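Local coordinates for protein (R)-2-hydroxyglutaryl-CoA dehydratase activating ATPase (PDB 1HUX) that activates (R)-2-hydroxyglutaryl-CoA dehydratase by ATP-dependent electron transfer, as a homodimer that carries one [4Fe-4S] cluster between its two subunits, at residues Met59-Ala64 with Ile75-Met80; Ala154-Arg159 with Lys184-Ala189; Lys210-Thr215 with Leu232-Lys237. One frame throughout, in Å; residues are numbered along the deposited sequence.

Contact 1 of 3, residues Met59-Ala64 with Ile75-Met80; sequences MAFTLA and IADKQM
Asp77 reaches over the ring of Phe61, its CB lying 3.6 Å from the ring centroid and 20° off the ring normal, a CH-pi contact set toward the rim of that face. The carboxylate stands almost upright to the ring, the two planes 85° apart. Its OD2 takes a weak hydrogen bond from Thr62 N at 3.3 Å. Phe61 carries CG anti to its backbone N (chi1 -162°), which swings the ring across to the other segment, where Lys78 CB meets its edge near the ring plane. Thr62 O is gripped twice, by Asp77 N from outside the carbonyl plane and by Lys78 N almost straight on to the oxygen. Two residues on, Ala64 N donates to Lys78 O at 2.9 Å, continuing a short parallel ladder that pairs Leu63 with Lys78 and Ala64 with Gln79. On the face of Leu63 and Lys78, the two side chains run alongside each other in the same direction, and Leu63 CD2 also packs on Met80 CG. On the face of Ala64, its methyl meets that of Ala76. Strand 78-80 forms the border of the five-stranded, actin-type sheet within this chain, with strand 61-65 between it and strand 4-10. Helix 245-257 packs across the Leu63 face, placing Lys257 against Phe61 and Lys78 and Tyr253 against Leu63 and Met80.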
loop_
_atom_site.group_PDB
_atom_site.type_symbol
_atom_site.label_atom_id
_atom_site.label_comp_id
_atom_site.label_asym_id
_atom_site.label_seq_id
_atom_site.Cartn_x
_atom_site.Cartn_y
_atom_site.Cartn_z
ATOM N N MET A 59 34.207 -11.461 -23.950
ATOM C CA MET A 59 33.081 -12.235 -23.502
ATOM C C MET A 59 32.568 -13.090 -24.655
ATOM O O MET A 59 32.292 -12.559 -25.738
ATOM C CB MET A 59 31.989 -11.286 -23.007
ATOM C CG MET A 59 32.447 -10.380 -21.877
ATOM S SD MET A 59 33.112 -11.282 -20.463
ATOM C CE MET A 59 34.885 -11.316 -20.838
ATOM N N ALA A 60 32.457 -14.403 -24.407
ATOM C CA ALA A 60 31.955 -15.383 -25.375
ATOM C C ALA A 60 30.466 -15.152 -25.663
ATOM O O ALA A 60 30.020 -15.147 -26.814
ATOM C CB ALA A 60 32.173 -16.771 -24.832
ATOM N N PHE A 61 29.694 -14.949 -24.606
ATOM C CA PHE A 61 28.272 -14.707 -24.765
ATOM C C PHE A 61 27.829 -13.754 -23.653
ATOM O O PHE A 61 28.351 -13.793 -22.533
ATOM C CB PHE A 61 27.503 -16.035 -24.681
ATOM C CG PHE A 61 26.112 -15.972 -25.244
ATOM C CD1 PHE A 61 25.903 -16.077 -26.606
ATOM C CD2 PHE A 61 25.007 -15.806 -24.410
ATOM C CE1 PHE A 61 24.611 -16.024 -27.154
ATOM C CE2 PHE A 61 23.695 -15.746 -24.941
ATOM C CZ PHE A 61 23.502 -15.858 -26.318
ATOM N N THR A 62 26.881 -12.883 -23.970
ATOM C CA THR A 62 26.382 -11.942 -22.988
ATOM C C THR A 62 24.875 -12.124 -22.867
ATOM O O THR A 62 24.146 -12.123 -23.864
ATOM C CB THR A 62 26.728 -10.470 -23.378
ATOM O OG1 THR A 62 28.138 -10.260 -23.228
ATOM C CG2 THR A 62 25.978 -9.474 -22.492
ATOM N N LEU A 63 24.421 -12.283 -21.629
ATOM C CA LEU A 63 23.017 -12.486 -21.366
ATOM C C LEU A 63 22.515 -11.501 -20.326
ATOM O O LEU A 63 23.053 -11.418 -19.224
ATOM C CB LEU A 63 22.803 -13.919 -20.883
ATOM C CG LEU A 63 21.616 -14.626 -21.529
ATOM C CD1 LEU A 63 21.752 -16.118 -21.240
ATOM C CD2 LEU A 63 20.291 -14.050 -21.016
ATOM N N ALA A 64 21.473 -10.763 -20.683
ATOM C CA ALA A 64 20.894 -9.781 -19.787
ATOM C C ALA A 64 19.540 -10.220 -19.252
ATOM O O ALA A 64 18.771 -10.877 -19.948
ATOM C CB ALA A 64 20.755 -8.447 -20.501
ATOM N N ILE A 75 23.356 -4.675 -26.080
ATOM C CA ILE A 75 24.509 -5.186 -25.357
ATOM C C ILE A 75 24.428 -6.701 -25.275
ATOM O O ILE A 75 25.318 -7.423 -25.736
ATOM C CB ILE A 75 24.551 -4.622 -23.923
ATOM C CG1 ILE A 75 24.737 -3.099 -23.968
ATOM C CG2 ILE A 75 25.673 -5.300 -23.125
ATOM C CD1 ILE A 75 23.587 -2.318 -24.620
ATOM N N ALA A 76 23.338 -7.171 -24.683
ATOM C CA ALA A 76 23.108 -8.591 -24.509
ATOM C C ALA A 76 22.911 -9.324 -25.825
ATOM O O ALA A 76 22.253 -8.822 -26.738
ATOM C CB ALA A 76 21.895 -8.803 -23.621
ATOM N N ASP A 77 23.493 -10.517 -25.907
ATOM C CA ASP A 77 23.353 -11.351 -27.090
ATOM C C ASP A 77 21.927 -11.863 -26.979
ATOM O O ASP A 77 21.208 -11.985 -27.977
ATOM C CB ASP A 77 24.345 -12.526 -27.061
ATOM C CG ASP A 77 25.803 -12.080 -27.212
ATOM O OD1 ASP A 77 26.055 -10.856 -27.219
ATOM O OD2 ASP A 77 26.699 -12.952 -27.313
ATOM N N LYS A 78 21.515 -12.102 -25.735
ATOM C CA LYS A 78 20.182 -12.614 -25.435
ATOM C C LYS A 78 19.745 -12.183 -24.036
ATOM O O LYS A 78 20.583 -11.976 -23.153
ATOM C CB LYS A 78 20.197 -14.143 -25.523
ATOM C CG LYS A 78 18.844 -14.807 -25.320
ATOM C CD LYS A 78 18.940 -16.344 -25.324
ATOM C CE LYS A 78 19.780 -16.884 -24.155
ATOM N NZ LYS A 78 19.808 -18.384 -24.087
ATOM N N GLN A 79 18.433 -12.041 -23.851
ATOM C CA GLN A 79 17.846 -11.655 -22.561
ATOM C C GLN A 79 17.045 -12.834 -21.987
ATOM O O GLN A 79 16.604 -13.713 -22.721
ATOM C CB GLN A 79 16.931 -10.431 -22.717
ATOM C CG GLN A 79 15.586 -10.719 -23.360
ATOM C CD GLN A 79 15.692 -11.083 -24.835
ATOM O OE1 GLN A 79 16.384 -12.032 -25.216
ATOM N NE2 GLN A 79 14.992 -10.327 -25.676
ATOM N N MET A 80 16.853 -12.860 -20.678
ATOM C CA MET A 80 16.122 -13.961 -20.071
ATOM C C MET A 80 15.347 -13.586 -18.820
ATOM O O MET A 80 15.717 -12.668 -18.089
ATOM C CB MET A 80 17.074 -15.106 -19.728
ATOM C CG MET A 80 17.418 -16.017 -20.879
ATOM S SD MET A 80 18.348 -17.450 -20.273
ATOM C CE MET A 80 17.026 -18.327 -19.395
#

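Contact 2 of 3, residues Ala154-Arg159 with Lys184-Ala189; sequences AKSTKR and KIDIIA
Asp186, in the first turn of helix 184-204, holds the irregular loop 154-159 against the helix in this actin-fold ATPase through one carboxylate oxygen, OD1. That oxygen accepts from two successive backbone amides; the hydroxyl of Ser156 also points at it, though the bond is modelled too short for its length to be trusted. Thr157 N donates at 3.1 Å, approaching nearly in line with the C-O bond of the carboxylate, whereas Lys158 N donates at 3.2 Å from above the carboxylate plane. The bond from Lys158 is the straighter, with 166° at the hydrogen. Two amides converging on OD1 would limit the rotation of the carboxylate and are consistent with a charged Asp186.

Ser156 points its CB at the helix and, with OG anti to its backbone N (chi1 -176°), turns the hydroxyl toward Asp186. Beside this polar centre the contact is apolar: Ile185 CG2 lies against the backbone between Lys155 and Ser156, and Lys155 CB packs on the same methyl at 3.4 Å. The side chain of Lys158 extends past Asp186, leaving NZ 5.0 Å from OD2, too far for a salt bridge, though the opposite charges probably attract.

Further out, Asp183 OD1 accepts from Ile185 N just ahead of Asp186, and Lys184 NZ reaches back to Leu142 O at the end of helix 132-142. Helix 149-153 offers Leu152 to Ile185 and Ile188, while Ile187 turns inward onto helices 132-142 and 167-179. The contact is a surface one that joins the loop after helix 149-153 to the beginning of helix 184-204. One turn beyond Ile185, the methyl CB of Ala189 rests 3.7 Å from Ser156 CB.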
loop_
_atom_site.group_PDB
_atom_site.type_symbol
_atom_site.label_atom_id
_atom_site.label_comp_id
_atom_site.label_asym_id
_atom_site.label_seq_id
_atom_site.Cartn_x
_atom_site.Cartn_y
_atom_site.Cartn_z
ATOM N N ALA A 154 18.290 -6.508 15.965
ATOM C CA ALA A 154 18.864 -7.642 16.677
ATOM C C ALA A 154 18.963 -7.395 18.175
ATOM O O ALA A 154 19.198 -8.327 18.954
ATOM C CB ALA A 154 20.251 -7.966 16.114
ATOM N N LYS A 155 18.784 -6.136 18.574
ATOM C CA LYS A 155 18.882 -5.743 19.979
ATOM C C LYS A 155 17.532 -5.682 20.695
ATOM O O LYS A 155 17.473 -5.483 21.912
ATOM C CB LYS A 155 19.560 -4.378 20.078
ATOM C CG LYS A 155 20.938 -4.327 19.472
ATOM C CD LYS A 155 21.504 -2.912 19.528
ATOM C CE LYS A 155 22.925 -2.854 18.966
ATOM N NZ LYS A 155 23.490 -1.479 19.015
ATOM N N SER A 156 16.453 -5.849 19.934
ATOM C CA SER A 156 15.101 -5.788 20.481
ATOM C C SER A 156 14.883 -6.821 21.577
ATOM O O SER A 156 15.389 -7.940 21.504
ATOM C CB SER A 156 14.076 -5.978 19.365
ATOM O OG SER A 156 12.761 -5.827 19.862
ATOM N N THR A 157 14.135 -6.421 22.603
ATOM C CA THR A 157 13.832 -7.286 23.737
ATOM C C THR A 157 12.323 -7.455 23.875
ATOM O O THR A 157 11.853 -8.384 24.524
ATOM C CB THR A 157 14.382 -6.690 25.047
ATOM O OG1 THR A 157 15.798 -6.529 24.933
ATOM C CG2 THR A 157 14.085 -7.607 26.228
ATOM N N LYS A 158 11.571 -6.559 23.249
ATOM C CA LYS A 158 10.118 -6.608 23.313
ATOM C C LYS A 158 9.482 -6.793 21.935
ATOM O O LYS A 158 9.913 -6.194 20.953
ATOM C CB LYS A 158 9.584 -5.321 23.955
ATOM C CG LYS A 158 10.156 -5.040 25.333
ATOM C CD LYS A 158 9.883 -3.613 25.757
ATOM C CE LYS A 158 10.630 -3.283 27.042
ATOM N NZ LYS A 158 10.590 -1.819 27.340
ATOM N N ARG A 159 8.451 -7.624 21.862
ATOM C CA ARG A 159 7.781 -7.846 20.592
ATOM C C ARG A 159 6.789 -6.739 20.353
ATOM O O ARG A 159 5.920 -6.487 21.175
ATOM C CB ARG A 159 7.056 -9.190 20.577
ATOM C CG ARG A 159 7.989 -10.350 20.829
ATOM C CD ARG A 159 7.321 -11.709 20.660
ATOM N NE ARG A 159 7.311 -12.192 19.277
ATOM C CZ ARG A 159 6.501 -11.745 18.320
ATOM N NH1 ARG A 159 5.610 -10.781 18.582
ATOM N NH2 ARG A 159 6.576 -12.279 17.103
ATOM N N LYS A 184 12.993 2.245 19.123
ATOM C CA LYS A 184 13.159 1.974 17.684
ATOM C C LYS A 184 13.593 0.531 17.465
ATOM O O LYS A 184 13.099 -0.151 16.569
ATOM C CB LYS A 184 14.220 2.893 17.082
ATOM C CG LYS A 184 13.831 4.348 16.955
ATOM C CD LYS A 184 14.974 5.119 16.323
ATOM C CE LYS A 184 14.615 6.564 16.075
ATOM N NZ LYS A 184 15.808 7.288 15.554
ATOM N N ILE A 185 14.540 0.079 18.279
ATOM C CA ILE A 185 15.041 -1.290 18.198
ATOM C C ILE A 185 13.853 -2.266 18.113
ATOM O O ILE A 185 13.840 -3.205 17.307
ATOM C CB ILE A 185 15.873 -1.624 19.456
ATOM C CG1 ILE A 185 16.880 -0.505 19.725
ATOM C CG2 ILE A 185 16.587 -2.934 19.277
ATOM C CD1 ILE A 185 17.771 -0.188 18.553
ATOM N N ASP A 186 12.843 -2.024 18.942
ATOM C CA ASP A 186 11.670 -2.884 18.987
ATOM C C ASP A 186 10.740 -2.672 17.808
ATOM O O ASP A 186 10.157 -3.626 17.300
ATOM C CB ASP A 186 10.924 -2.678 20.304
ATOM C CG ASP A 186 11.789 -3.003 21.528
ATOM O OD1 ASP A 186 12.472 -4.049 21.516
ATOM O OD2 ASP A 186 11.782 -2.218 22.509
ATOM N N ILE A 187 10.590 -1.428 17.378
ATOM C CA ILE A 187 9.737 -1.131 16.233
ATOM C C ILE A 187 10.320 -1.782 14.985
ATOM O O ILE A 187 9.592 -2.233 14.101
ATOM C CB ILE A 187 9.640 0.389 15.963
ATOM C CG1 ILE A 187 8.908 1.079 17.121
ATOM C CG2 ILE A 187 8.922 0.638 14.638
ATOM C CD1 ILE A 187 8.371 2.508 16.804
ATOM N N ILE A 188 11.649 -1.816 14.913
ATOM C CA ILE A 188 12.343 -2.395 13.770
ATOM C C ILE A 188 12.077 -3.885 13.670
ATOM O O ILE A 188 11.588 -4.357 12.645
ATOM C CB ILE A 188 13.867 -2.123 13.848
ATOM C CG1 ILE A 188 14.159 -0.739 13.254
ATOM C CG2 ILE A 188 14.649 -3.217 13.115
ATOM C CD1 ILE A 188 15.615 -0.315 13.342
ATOM N N ALA A 189 12.395 -4.619 14.735
ATOM C CA ALA A 189 12.169 -6.063 14.760
ATOM C C ALA A 189 10.719 -6.321 14.362
ATOM O O ALA A 189 10.398 -7.345 13.780
ATOM C CB ALA A 189 12.443 -6.618 16.153
#

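Contact 3 of 3, residues Lys210-Thr215 with Leu232-Lys237; sequences KDVVMT and LGVEIK
Lys237 and Val212, the residues with most surface buried here, join the two strands of a beta-alpha-beta unit, in which helix 222-232 connects strand 212-215 to the short parallel strand 236-237. Their backbones meet first: Lys237 N donates to Val212 O at 3.0 Å, with the N-H almost straight at 176°. Lys237 O then accepts from Met214 N at 2.7 Å, so Lys237 bonds to residues on both sides of Val213. Val212 faces Ile236 on one side of the sheet; its CG1, anti to the backbone N (chi1 -174°), touches Ile236 CD1 at 3.4 Å. The other branch of that isoleucine, CG2, packs on Met214 CB, and Met214 continues onto Val224, Arg225 and Leu228 of the helix. Strand 99-104 bonds the far edge of strand 212-215, which puts this pair at the end of the five-stranded, actin-type sheet within the chain. The side chain of Met214 lies about 9 Å from the bound ADP. On the opposite side of the sheet, Lys237 CB rests against Val213 CG1, and the extended lysine runs on to Asp211, where NZ forms a salt bridge with OD1 at 3.2 Å.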
loop_
_atom_site.group_PDB
_atom_site.type_symbol
_atom_site.label_atom_id
_atom_site.label_comp_id
_atom_site.label_asym_id
_atom_site.label_seq_id
_atom_site.Cartn_x
_atom_site.Cartn_y
_atom_site.Cartn_z
ATOM N N LYS A 210 12.357 -28.098 0.846
ATOM C CA LYS A 210 13.644 -28.260 1.432
ATOM C C LYS A 210 14.707 -27.425 0.780
ATOM O O LYS A 210 14.740 -27.255 -0.420
ATOM C CB LYS A 210 14.009 -29.721 1.349
ATOM C CG LYS A 210 14.308 -30.220 2.719
ATOM C CD LYS A 210 14.347 -31.733 2.867
ATOM C CE LYS A 210 14.662 -31.936 4.344
ATOM N NZ LYS A 210 14.742 -33.384 4.728
ATOM N N ASP A 211 15.592 -26.910 1.627
ATOM C CA ASP A 211 16.699 -26.050 1.216
ATOM C C ASP A 211 16.209 -24.769 0.578
ATOM O O ASP A 211 16.234 -24.561 -0.632
ATOM C CB ASP A 211 17.661 -26.825 0.329
ATOM C CG ASP A 211 18.878 -27.283 1.083
ATOM O OD1 ASP A 211 19.619 -26.387 1.539
ATOM O OD2 ASP A 211 19.073 -28.499 1.280
ATOM N N VAL A 212 15.692 -23.903 1.455
ATOM C CA VAL A 212 15.177 -22.608 1.109
ATOM C C VAL A 212 16.335 -21.624 1.121
ATOM O O VAL A 212 17.152 -21.642 2.037
ATOM C CB VAL A 212 14.115 -22.143 2.145
ATOM C CG1 VAL A 212 13.465 -20.817 1.659
ATOM C CG2 VAL A 212 13.064 -23.184 2.321
ATOM N N VAL A 213 16.419 -20.781 0.105
ATOM C CA VAL A 213 17.489 -19.775 0.068
ATOM C C VAL A 213 16.908 -18.399 -0.204
ATOM O O VAL A 213 15.951 -18.249 -0.980
ATOM C CB VAL A 213 18.529 -20.070 -1.023
ATOM C CG1 VAL A 213 19.194 -21.394 -0.733
ATOM C CG2 VAL A 213 17.848 -20.097 -2.370
ATOM N N MET A 214 17.467 -17.397 0.466
ATOM C CA MET A 214 17.002 -16.038 0.280
ATOM C C MET A 214 17.977 -15.309 -0.651
ATOM O O MET A 214 19.205 -15.371 -0.499
ATOM C CB MET A 214 16.885 -15.342 1.632
ATOM C CG MET A 214 16.386 -13.933 1.527
ATOM S SD MET A 214 16.181 -13.208 3.131
ATOM C CE MET A 214 14.710 -12.145 2.791
ATOM N N THR A 215 17.389 -14.633 -1.627
ATOM C CA THR A 215 18.107 -13.903 -2.654
ATOM C C THR A 215 17.627 -12.467 -2.783
ATOM O O THR A 215 16.500 -12.139 -2.407
ATOM C CB THR A 215 17.926 -14.626 -3.982
ATOM O OG1 THR A 215 18.862 -15.699 -4.033
ATOM C CG2 THR A 215 18.122 -13.707 -5.142
ATOM N N LEU A 232 8.452 -19.585 8.753
ATOM C CA LEU A 232 8.418 -20.864 8.054
ATOM C C LEU A 232 9.001 -22.014 8.873
ATOM O O LEU A 232 8.827 -23.188 8.531
ATOM C CB LEU A 232 9.178 -20.751 6.732
ATOM C CG LEU A 232 8.817 -19.592 5.808
ATOM C CD1 LEU A 232 9.646 -19.745 4.532
ATOM C CD2 LEU A 232 7.329 -19.567 5.484
ATOM N N GLY A 233 9.706 -21.680 9.945
ATOM C CA GLY A 233 10.288 -22.711 10.784
ATOM C C GLY A 233 11.248 -23.664 10.091
ATOM O O GLY A 233 11.301 -24.852 10.416
ATOM N N VAL A 234 12.006 -23.145 9.134
ATOM C CA VAL A 234 12.988 -23.944 8.408
ATOM C C VAL A 234 14.185 -23.057 8.143
ATOM O O VAL A 234 14.041 -21.841 8.105
ATOM C CB VAL A 234 12.439 -24.447 7.054
ATOM C CG1 VAL A 234 11.694 -25.763 7.249
ATOM C CG2 VAL A 234 11.515 -23.406 6.450
ATOM N N GLU A 235 15.362 -23.657 7.978
ATOM C CA GLU A 235 16.575 -22.890 7.704
ATOM C C GLU A 235 16.453 -22.105 6.406
ATOM O O GLU A 235 15.964 -22.623 5.396
ATOM C CB GLU A 235 17.788 -23.804 7.579
ATOM C CG GLU A 235 18.461 -24.144 8.873
ATOM C CD GLU A 235 19.652 -25.053 8.655
ATOM O OE1 GLU A 235 19.445 -26.220 8.256
ATOM O OE2 GLU A 235 20.797 -24.597 8.870
ATOM N N ILE A 236 16.876 -20.846 6.451
ATOM C CA ILE A 236 16.878 -19.994 5.270
ATOM C C ILE A 236 18.354 -19.679 5.035
ATOM O O ILE A 236 19.023 -19.088 5.891
ATOM C CB ILE A 236 16.111 -18.673 5.478
ATOM C CG1 ILE A 236 14.648 -18.950 5.867
ATOM C CG2 ILE A 236 16.153 -17.856 4.191
ATOM C CD1 ILE A 236 13.790 -19.586 4.772
ATOM N N LYS A 237 18.868 -20.108 3.886
ATOM C CA LYS A 237 20.266 -19.890 3.543
ATOM C C LYS A 237 20.447 -18.619 2.734
ATOM O O LYS A 237 19.501 -18.104 2.121
ATOM C CB LYS A 237 20.804 -21.079 2.745
ATOM C CG LYS A 237 20.545 -22.412 3.406
ATOM C CD LYS A 237 21.360 -23.519 2.773
ATOM C CE LYS A 237 21.238 -24.787 3.590
ATOM N NZ LYS A 237 22.258 -25.800 3.215
#

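In the fold
Contacts 1 and 3 are partly buried counterparts: each adds a short parallel strand to the border of a five-stranded sheet with the same strand order, one in each half of the actin-type fold. Their centres are 30 Å apart. Both rest on backbone bonds and apolar packing, but contact 1 adds an aromatic face and a carboxylate, while contact 3 adds a salt bridge and lies nearer the nucleotide. Contact 2 differs in kind, a surface contact between loop and helix organised round one carboxylate oxygen, about 44 Å from contact 1 between centres. It shares no element with the others, although helix 184-204 leads directly to strand 212-215 of contact 3.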